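Local coordinates for protein metal-bound toxin (Helicobacter pylori, PDB 4NRN) that is a RelE-family toxin of the YafQ subfamily that binds zinc and probably acts as an RNA endonuclease within a bacterial toxin-antitoxin system, at residues G32-E37 with L67-K72; H47-G52 with F56-L61. All blocks are in the same frame, centred on the assembly; numbering follows the deposited sequence.

Contact 1 of 2, residues G32-E37 with L67-K72; sequences GNLATE and LVYQIK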
loop_
_atom_site.group_PDB
_atom_site.type_symbol
_atom_site.label_atom_id
_atom_site.label_comp_id
_atom_site.label_asym_id
_atom_site.label_seq_id
_atom_site.Cartn_x
_atom_site.Cartn_y
_atom_site.Cartn_z
ATOM N N GLY A 32 -4.556 -7.458 -3.026
ATOM C CA GLY A 32 -4.732 -8.658 -3.823
ATOM C C GLY A 32 -4.212 -8.497 -5.238
ATOM O O GLY A 32 -3.355 -9.269 -5.674
ATOM N N ASN A 33 -4.724 -7.501 -5.958
ATOM C CA ASN A 33 -4.274 -7.233 -7.325
ATOM C C ASN A 33 -2.785 -6.978 -7.405
ATOM O O ASN A 33 -2.089 -7.542 -8.252
ATOM C CB ASN A 33 -5.003 -6.032 -7.921
ATOM C CG ASN A 33 -6.282 -6.420 -8.608
ATOM O OD1 ASN A 33 -6.389 -7.510 -9.173
ATOM N ND2 ASN A 33 -7.267 -5.531 -8.566
ATOM N N LEU A 34 -2.296 -6.108 -6.528
ATOM C CA LEU A 34 -0.875 -5.800 -6.511
ATOM C C LEU A 34 -0.052 -7.097 -6.444
ATOM O O LEU A 34 0.860 -7.312 -7.258
ATOM C CB LEU A 34 -0.548 -4.854 -5.349
ATOM C CG LEU A 34 -0.958 -3.392 -5.576
ATOM C CD1 LEU A 34 -0.644 -2.524 -4.363
ATOM C CD2 LEU A 34 -0.273 -2.828 -6.813
ATOM N N ALA A 35 -0.405 -7.969 -5.500
ATOM C CA ALA A 35 0.320 -9.224 -5.266
ATOM C C ALA A 35 0.217 -10.269 -6.397
ATOM O O ALA A 35 1.116 -11.087 -6.558
ATOM C CB ALA A 35 -0.091 -9.840 -3.912
ATOM N N THR A 36 -0.869 -10.254 -7.162
ATOM C CA THR A 36 -0.965 -11.114 -8.341
ATOM C C THR A 36 -0.583 -10.308 -9.585
ATOM O O THR A 36 -0.844 -10.718 -10.719
ATOM C CB THR A 36 -2.380 -11.743 -8.515
ATOM O OG1 THR A 36 -3.369 -10.711 -8.630
ATOM C CG2 THR A 36 -2.733 -12.648 -7.337
ATOM N N GLU A 37 0.021 -9.145 -9.335
ATOM C CA GLU A 37 0.599 -8.273 -10.366
ATOM C C GLU A 37 -0.337 -7.920 -11.531
ATOM O O GLU A 37 0.088 -7.912 -12.688
ATOM C CB GLU A 37 1.921 -8.855 -10.882
ATOM C CG GLU A 37 2.887 -9.213 -9.763
ATOM C CD GLU A 37 4.094 -9.996 -10.239
ATOM O OE1 GLU A 37 4.197 -11.206 -9.937
ATOM O OE2 GLU A 37 4.944 -9.401 -10.925
ATOM N N LEU A 67 -1.353 3.895 0.100
ATOM C CA LEU A 67 -0.692 2.641 0.429
ATOM C C LEU A 67 0.704 2.727 -0.161
ATOM O O LEU A 67 0.862 2.677 -1.386
ATOM C CB LEU A 67 -1.424 1.472 -0.229
ATOM C CG LEU A 67 -1.187 0.015 0.198
ATOM C CD1 LEU A 67 -1.566 -0.911 -0.960
ATOM C CD2 LEU A 67 0.228 -0.273 0.668
ATOM N N VAL A 68 1.711 2.881 0.691
ATOM C CA VAL A 68 3.084 2.872 0.210
ATOM C C VAL A 68 3.608 1.451 0.301
ATOM O O VAL A 68 3.583 0.834 1.368
ATOM C CB VAL A 68 3.978 3.851 0.984
ATOM C CG1 VAL A 68 5.406 3.780 0.467
ATOM C CG2 VAL A 68 3.433 5.270 0.849
ATOM N N TYR A 69 4.047 0.916 -0.834
ATOM C CA TYR A 69 4.443 -0.482 -0.888
ATOM C C TYR A 69 5.686 -0.647 -1.713
ATOM O O TYR A 69 6.091 0.253 -2.449
ATOM C CB TYR A 69 3.331 -1.353 -1.481
ATOM C CG TYR A 69 3.051 -1.075 -2.943
ATOM C CD1 TYR A 69 3.721 -1.764 -3.947
ATOM C CD2 TYR A 69 2.117 -0.107 -3.317
ATOM C CE1 TYR A 69 3.460 -1.504 -5.278
ATOM C CE2 TYR A 69 1.855 0.162 -4.644
ATOM C CZ TYR A 69 2.528 -0.542 -5.622
ATOM O OH TYR A 69 2.262 -0.271 -6.949
ATOM N N GLN A 70 6.286 -1.819 -1.588
ATOM C CA GLN A 70 7.524 -2.105 -2.275
ATOM C C GLN A 70 7.420 -3.526 -2.764
ATOM O O GLN A 70 7.130 -4.426 -1.986
ATOM C CB GLN A 70 8.697 -1.953 -1.310
ATOM C CG GLN A 70 10.048 -2.051 -1.987
ATOM C CD GLN A 70 11.187 -2.167 -1.000
ATOM O OE1 GLN A 70 10.984 -2.148 0.216
ATOM N NE2 GLN A 70 12.400 -2.289 -1.520
ATOM N N ILE A 71 7.618 -3.737 -4.058
ATOM C CA ILE A 71 7.713 -5.100 -4.547
ATOM C C ILE A 71 9.165 -5.521 -4.536
ATOM O O ILE A 71 10.017 -4.840 -5.114
ATOM C CB ILE A 71 7.144 -5.276 -5.972
ATOM C CG1 ILE A 71 5.626 -5.073 -5.989
ATOM C CG2 ILE A 71 7.480 -6.663 -6.507
ATOM C CD1 ILE A 71 4.969 -5.583 -7.263
ATOM N N LYS A 72 9.444 -6.627 -3.852
ATOM C CA LYS A 72 10.776 -7.224 -3.822
ATOM C C LYS A 72 10.764 -8.508 -4.644
ATOM O O LYS A 72 10.667 -9.600 -4.087
ATOM C CB LYS A 72 11.176 -7.552 -2.383
ATOM C CG LYS A 72 11.115 -6.376 -1.425
ATOM C CD LYS A 72 12.443 -5.650 -1.369
ATOM C CE LYS A 72 13.448 -6.418 -0.527
ATOM N NZ LYS A 72 14.834 -5.913 -0.726
#
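Leu34 and Tyr69 meet head-on, and their encounter is a compact example of how one leucine of a helix can be seated on the aromatic residue of a strand. The contact between 32-37 and 67-72 is largely apolar in character. Its centre is a CH-pi interaction: Leu34 CD1 lies 3.8 Å from the centroid of the Tyr69 ring, 17° off the ring normal, shifted a little toward the CE2 side. The other methyl, CD2, sits over the same face nearer the phenol end, 3.6 Å from Tyr69 OH, so the leucine fork lies along the ring. Tyr69 has its CG between the backbone N and the carbonyl carbon (chi1 67°), which raises the ring from the strand and turns a face to the helix.

Aliphatic packing extends the contact along the strand through Leu67, two residues before the tyrosine, which brings its CD1 to 3.9 Å from Leu34 CD1; that methyl thus serves both neighbours. Ile71, two residues after the tyrosine, makes a looser approach, merely bringing its CD1 to 4.5 Å from the backbone oxygen Leu34 O.

Polar groups are settled separately. Tyr69 OH hydrogen-bonds to Asp46 OD1, fixing the phenol end beside the leucine. The helix finishes in a Schellman motif, in which Glu37, at positive phi, is the C-prime residue and its N binds Leu34 O at 2.9 Å; the side chain of Glu37 forms a salt bridge with Lys73.

In the fold, this contact lays the last turn of helix 24-35 on one face of the mixed sheet. Strand 65-72 runs between strands 56-60 and 77-84; Cys59 adjoins Leu67 and Tyr69 from the first, while Leu78 of the second touches Tyr69, Ile71 and Ala35.

Contact 2 of 2, residues H47-G52 with F56-L61; sequences HPLKGG and FRECHL. With ZN (zinc ion), chain C.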
loop_
_atom_site.group_PDB
_atom_site.type_symbol
_atom_site.label_atom_id
_atom_site.label_comp_id
_atom_site.label_asym_id
_atom_site.label_seq_id
_atom_site.Cartn_x
_atom_site.Cartn_y
_atom_site.Cartn_z
ATOM N N HIS A 47 1.858 5.094 -8.695
ATOM C CA HIS A 47 3.088 5.549 -9.306
ATOM C C HIS A 47 4.235 5.315 -8.334
ATOM O O HIS A 47 4.016 5.088 -7.150
ATOM C CB HIS A 47 2.983 7.035 -9.663
ATOM C CG HIS A 47 2.651 7.897 -8.493
ATOM N ND1 HIS A 47 3.610 8.379 -7.629
ATOM C CD2 HIS A 47 1.461 8.323 -8.010
ATOM C CE1 HIS A 47 3.026 9.088 -6.679
ATOM N NE2 HIS A 47 1.722 9.064 -6.886
ATOM N N PRO A 48 5.470 5.355 -8.841
ATOM C CA PRO A 48 6.622 5.271 -7.944
ATOM C C PRO A 48 6.664 6.452 -6.985
ATOM O O PRO A 48 6.133 7.529 -7.292
ATOM C CB PRO A 48 7.814 5.340 -8.906
ATOM C CG PRO A 48 7.290 4.802 -10.187
ATOM C CD PRO A 48 5.864 5.269 -10.259
ATOM N N LEU A 49 7.278 6.243 -5.826
ATOM C CA LEU A 49 7.557 7.340 -4.915
ATOM C C LEU A 49 8.800 8.091 -5.372
ATOM O O LEU A 49 9.913 7.566 -5.281
ATOM C CB LEU A 49 7.778 6.818 -3.498
ATOM C CG LEU A 49 6.568 6.837 -2.572
ATOM C CD1 LEU A 49 6.990 6.464 -1.161
ATOM C CD2 LEU A 49 5.928 8.216 -2.602
ATOM N N LYS A 50 8.610 9.304 -5.888
ATOM C CA LYS A 50 9.743 10.174 -6.174
ATOM C C LYS A 50 10.287 10.628 -4.831
ATOM O O LYS A 50 9.531 11.095 -3.975
ATOM C CB LYS A 50 9.319 11.385 -7.009
ATOM C CG LYS A 50 10.485 12.289 -7.393
ATOM C CD LYS A 50 10.090 13.767 -7.415
ATOM C CE LYS A 50 9.624 14.234 -8.789
ATOM N NZ LYS A 50 8.346 13.609 -9.242
ATOM N N GLY A 51 11.589 10.476 -4.632
ATOM C CA GLY A 51 12.179 10.780 -3.343
ATOM C C GLY A 51 12.513 9.509 -2.591
ATOM O O GLY A 51 13.261 9.528 -1.621
ATOM N N GLY A 52 11.938 8.398 -3.036
ATOM C CA GLY A 52 12.354 7.094 -2.565
ATOM C C GLY A 52 13.335 6.507 -3.564
ATOM O O GLY A 52 12.925 6.025 -4.621
ATOM N N PHE A 56 10.091 2.211 -3.956
ATOM C CA PHE A 56 8.810 2.413 -3.298
ATOM C C PHE A 56 7.774 2.913 -4.304
ATOM O O PHE A 56 8.079 3.749 -5.151
ATOM C CB PHE A 56 8.931 3.431 -2.160
ATOM C CG PHE A 56 9.510 2.871 -0.894
ATOM C CD1 PHE A 56 9.553 1.504 -0.674
ATOM C CD2 PHE A 56 9.980 3.716 0.094
ATOM C CE1 PHE A 56 10.075 0.991 0.495
ATOM C CE2 PHE A 56 10.499 3.208 1.272
ATOM C CZ PHE A 56 10.548 1.845 1.468
ATOM N N ARG A 57 6.553 2.396 -4.200
ATOM C CA ARG A 57 5.433 2.895 -4.990
ATOM C C ARG A 57 4.319 3.396 -4.088
ATOM O O ARG A 57 4.297 3.124 -2.881
ATOM C CB ARG A 57 4.897 1.834 -5.955
ATOM C CG ARG A 57 5.897 1.384 -6.999
ATOM C CD ARG A 57 5.233 0.498 -8.039
ATOM N NE ARG A 57 4.333 1.245 -8.909
ATOM C CZ ARG A 57 4.688 1.770 -10.079
ATOM N NH1 ARG A 57 5.936 1.642 -10.526
ATOM N NH2 ARG A 57 3.804 2.439 -10.804
ATOM N N GLU A 58 3.389 4.120 -4.695
ATOM C CA GLU A 58 2.357 4.814 -3.963
ATOM C C GLU A 58 1.022 4.559 -4.643
ATOM O O GLU A 58 0.840 4.881 -5.817
ATOM C CB GLU A 58 2.677 6.308 -3.963
ATOM C CG GLU A 58 1.980 7.109 -2.902
ATOM C CD GLU A 58 2.400 8.562 -2.952
ATOM O OE1 GLU A 58 3.150 9.000 -2.054
ATOM O OE2 GLU A 58 1.996 9.265 -3.902
ATOM N N CYS A 59 0.094 3.970 -3.900
ATOM C CA CYS A 59 -1.228 3.675 -4.422
ATOM C C CYS A 59 -2.262 4.512 -3.693
ATOM O O CYS A 59 -2.232 4.624 -2.469
ATOM C CB CYS A 59 -1.569 2.185 -4.264
ATOM S SG CYS A 59 -3.051 1.770 -5.161
ATOM N N HIS A 60 -3.172 5.104 -4.454
ATOM C CA HIS A 60 -4.227 5.919 -3.883
ATOM C C HIS A 60 -5.474 5.075 -3.608
ATOM O O HIS A 60 -6.271 4.839 -4.511
ATOM C CB HIS A 60 -4.538 7.083 -4.823
ATOM C CG HIS A 60 -3.475 8.136 -4.839
ATOM N ND1 HIS A 60 -3.669 9.401 -4.322
ATOM C CD2 HIS A 60 -2.197 8.112 -5.287
ATOM C CE1 HIS A 60 -2.564 10.109 -4.459
ATOM N NE2 HIS A 60 -1.655 9.348 -5.043
ATOM N N LEU A 61 -5.621 4.604 -2.369
ATOM C CA LEU A 61 -6.803 3.849 -1.954
ATOM C C LEU A 61 -8.002 4.791 -1.905
ATOM O O LEU A 61 -9.148 4.414 -2.186
ATOM C CB LEU A 61 -6.572 3.202 -0.587
ATOM C CG LEU A 61 -5.970 1.795 -0.586
ATOM C CD1 LEU A 61 -4.682 1.791 -1.368
ATOM C CD2 LEU A 61 -5.758 1.283 0.837
HETATM ZN ZN ZN C . 0.228 9.869 -5.404
#
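His47 and Glu58 stand side by side on one face of a beta hairpin and point the same way, illustrating how a hydrogen-bonded antiparallel pair can present two ligands to one metal. The imidazole and carboxylate planes are 81° apart, almost perpendicular, and Glu58 CB lies over one face of the His47 ring. Glu58, with CG anti to its backbone N (chi1 -161°) and the chain extended beyond, delivers OE2 to zinc at 2.4 Å. His47 supplies NE2 at 2.2 Å. From two residues further along the strand, His60 adds NE2 at 2.0 Å; the two imidazoles meet rim to rim, their planes at 42°, with the metal joining them.

Beneath these ligands the strands are paired by His47 N to Glu58 O and by a short return bond from Glu58 N to His47 O, 2.7 Å. Next along, Leu49 N donates to Phe56 O in an almost straight bond, although the donor stands above the carbonyl plane. Leu49 crosses Glu58 at about a right angle and sets CD1 against Phe56 CB, 3.7 Å away.

Pro48 and Arg57 turn from the metal. The guanidinium lies flat against the backbone joining His47 to Pro48, with Pro48 N 3.8 Å above its centre, and Arg57 NH2 forms a salt bridge with Asp46.

Second-shell bonds orient both imidazoles: His47 ND1 donates to Pro48 O at 2.7 Å, and His60 ND1 is hydrogen-bonded to Pro63 O. With ND1 so engaged, each ring offers NE2 to the metal. Glu58 also helps bind a second zinc with His86, the predicted proton donor, so the hairpin makes one carboxylate a shared ligand of two zinc ions, close to the probable catalytic region.

Overall arrangement
Contacts 1 and 2 share one sheet but contrast in setting. Contact 1 is buried and ties a helix to an inner strand through apolar groups, whereas contact 2 lies at the surface, pairs the edge strand 46-48 with its hairpin partner, and depends on backbone bonds and metal coordination. They join where strands 56-60 and 65-72 run as neighbours: Tyr69 O lies 2.8 Å from Arg57 N, and Leu67 N is equally close to Cys59 O, both probable hydrogen bonds. Asp46 also links them, receiving the hydroxyl of one contact and the guanidinium of the other. Along the chain, contact 2 is nested within the loop closed by contact 1.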